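Local coordinates for protein ComZ (Thermus thermophilus, PDB 6QVI) that probably serves as a DNA receptor at the tip of the pilus during natural competence, through a beta-solenoid domain carried on a pseudopilin-like domain, at residues D388-S393 with A423-F428. Residues are numbered along the deposited sequence; the frame is centred on the assembly and turned at random.
Sequences DYRAQS and ATFGLF
The hydroxyl of Tyr389, hydrogen-bonded to the backbone O of Met449, also touches the ring of Phe428, its OH lying 3.6 Å from CE1. Tyr389 starts out away from the loop 423-428, but a chi1 of 72° folds the ring over its own main chain, and from there the hydroxyl meets Phe428.

Most of the contact is made by Phe425, which turns toward strand 387-392 and lies across Arg390, Ala391 and Gln392. The stem of Arg390 runs past the start of that side chain, CG 3.9 Å from Phe425 CB, and its bend at chi3 brings NE to 4.0 Å from Phe425 CD2. Guanidinium and ring planes stand 46° apart, so this is oblique packing rather than a flat stack. Farther round the ring, the backbone O of Ala391 approaches Phe425 CE1 at 3.8 Å, and Gln392 brings NE2 to 4.0 Å from Phe425 CZ.

His431 ties the two segments together from outside: NE2 accepts from Ala391 N, ND1 bonds Gly426 O, and the imidazole meets the rings of both Tyr389 and Phe425 edge-to-face, while Lys397 adds a cation-pi contact to Phe425. The loop leaves strand 419-421, which pairs in parallel with 387-392, and folds back against 387-392. Between the segments themselves, van der Waals packing does the work; hydrogen bonds linking them run through other residues, among them His431 and Asp422, which bonds Phe425 N through OD2 and Tyr389 through its backbone.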
loop_
_atom_site.group_PDB
_atom_site.type_symbol
_atom_site.label_atom_id
_atom_site.label_comp_id
_atom_site.label_asym_id
_atom_site.label_seq_id
_atom_site.Cartn_x
_atom_site.Cartn_y
_atom_site.Cartn_z
ATOM N N ASP A 388 -13.691 9.450 19.074
ATOM C CA ASP A 388 -12.263 9.491 19.011
ATOM C C ASP A 388 -11.799 8.091 19.234
ATOM O O ASP A 388 -12.396 7.373 20.015
ATOM C CB ASP A 388 -11.733 10.321 20.156
ATOM C CG ASP A 388 -11.272 11.663 19.729
ATOM O OD1 ASP A 388 -11.861 12.222 18.790
ATOM O OD2 ASP A 388 -10.331 12.166 20.352
ATOM N N TYR A 389 -10.727 7.681 18.588
ATOM C CA TYR A 389 -10.298 6.333 18.824
ATOM C C TYR A 389 -8.915 6.275 19.339
ATOM O O TYR A 389 -8.193 7.223 19.243
ATOM C CB TYR A 389 -10.485 5.458 17.602
ATOM C CG TYR A 389 -9.550 5.692 16.458
ATOM C CD1 TYR A 389 -8.214 5.439 16.570
ATOM C CD2 TYR A 389 -10.028 6.126 15.248
ATOM C CE1 TYR A 389 -7.371 5.636 15.507
ATOM C CE2 TYR A 389 -9.195 6.327 14.184
ATOM C CZ TYR A 389 -7.872 6.077 14.324
ATOM O OH TYR A 389 -7.055 6.273 13.259
ATOM N N ARG A 390 -8.593 5.155 19.949
ATOM C CA ARG A 390 -7.286 4.895 20.481
ATOM C C ARG A 390 -7.104 3.435 20.211
ATOM O O ARG A 390 -7.975 2.656 20.522
ATOM C CB ARG A 390 -7.261 5.112 21.978
ATOM C CG ARG A 390 -7.508 6.533 22.429
ATOM C CD ARG A 390 -7.842 6.576 23.909
ATOM N NE ARG A 390 -6.683 6.836 24.747
ATOM C CZ ARG A 390 -6.671 7.738 25.713
ATOM N NH1 ARG A 390 -7.754 8.446 25.952
ATOM N NH2 ARG A 390 -5.583 7.929 26.437
ATOM N N ALA A 391 -5.979 3.041 19.642
ATOM C CA ALA A 391 -5.792 1.645 19.338
ATOM C C ALA A 391 -4.385 1.185 19.510
ATOM O O ALA A 391 -3.469 1.889 19.175
ATOM C CB ALA A 391 -6.211 1.392 17.918
ATOM N N GLN A 392 -4.213 -0.024 20.008
ATOM C CA GLN A 392 -2.886 -0.546 20.165
ATOM C C GLN A 392 -2.897 -2.029 20.171
ATOM O O GLN A 392 -3.912 -2.635 20.360
ATOM C CB GLN A 392 -2.258 -0.045 21.444
ATOM C CG GLN A 392 -3.133 -0.113 22.669
ATOM C CD GLN A 392 -2.318 0.012 23.931
ATOM O OE1 GLN A 392 -1.255 -0.582 24.055
ATOM N NE2 GLN A 392 -2.811 0.789 24.871
ATOM N N SER A 393 -1.748 -2.610 19.917
ATOM C CA SER A 393 -1.603 -4.035 19.920
ATOM C C SER A 393 -0.275 -4.239 20.557
ATOM O O SER A 393 0.718 -4.472 19.904
ATOM C CB SER A 393 -1.591 -4.577 18.515
ATOM O OG SER A 393 -2.784 -4.248 17.850
ATOM N N ALA A 423 -6.067 12.632 19.689
ATOM C CA ALA A 423 -4.821 13.371 19.706
ATOM C C ALA A 423 -3.909 13.008 20.856
ATOM O O ALA A 423 -2.715 12.808 20.678
ATOM C CB ALA A 423 -5.124 14.852 19.751
ATOM N N THR A 424 -4.490 12.950 22.041
ATOM C CA THR A 424 -3.774 12.637 23.244
ATOM C C THR A 424 -2.997 11.367 23.099
ATOM O O THR A 424 -1.809 11.325 23.370
ATOM C CB THR A 424 -4.729 12.434 24.417
ATOM O OG1 THR A 424 -5.937 13.178 24.214
ATOM C CG2 THR A 424 -4.074 12.887 25.680
ATOM N N PHE A 425 -3.661 10.318 22.651
ATOM C CA PHE A 425 -2.963 9.061 22.535
ATOM C C PHE A 425 -1.851 9.068 21.521
ATOM O O PHE A 425 -0.697 8.921 21.877
ATOM C CB PHE A 425 -3.900 7.908 22.257
ATOM C CG PHE A 425 -3.258 6.589 22.483
ATOM C CD1 PHE A 425 -3.042 5.729 21.445
ATOM C CD2 PHE A 425 -2.817 6.244 23.730
ATOM C CE1 PHE A 425 -2.429 4.525 21.650
ATOM C CE2 PHE A 425 -2.201 5.042 23.947
ATOM C CZ PHE A 425 -2.007 4.179 22.904
ATOM N N GLY A 426 -2.202 9.223 20.253
ATOM C CA GLY A 426 -1.221 9.228 19.186
ATOM C C GLY A 426 -1.744 10.009 18.008
ATOM O O GLY A 426 -2.894 10.387 17.989
ATOM N N LEU A 427 -0.911 10.239 17.008
ATOM C CA LEU A 427 -1.337 11.015 15.851
ATOM C C LEU A 427 -1.146 10.217 14.568
ATOM O O LEU A 427 -0.229 9.394 14.453
ATOM C CB LEU A 427 -0.573 12.349 15.791
ATOM C CG LEU A 427 -1.056 13.419 16.780
ATOM C CD1 LEU A 427 0.112 14.308 17.378
ATOM C CD2 LEU A 427 -2.120 14.238 16.113
ATOM N N PHE A 428 -2.028 10.478 13.610
ATOM C CA PHE A 428 -1.986 9.808 12.322
ATOM C C PHE A 428 -0.734 10.221 11.550
ATOM O O PHE A 428 -0.382 11.405 11.519
ATOM C CB PHE A 428 -3.214 10.187 11.507
ATOM C CG PHE A 428 -3.764 9.070 10.681
ATOM C CD1 PHE A 428 -4.286 7.940 11.285
ATOM C CD2 PHE A 428 -3.734 9.134 9.296
ATOM C CE1 PHE A 428 -4.798 6.900 10.527
ATOM C CE2 PHE A 428 -4.235 8.093 8.531
ATOM C CZ PHE A 428 -4.774 6.970 9.155
#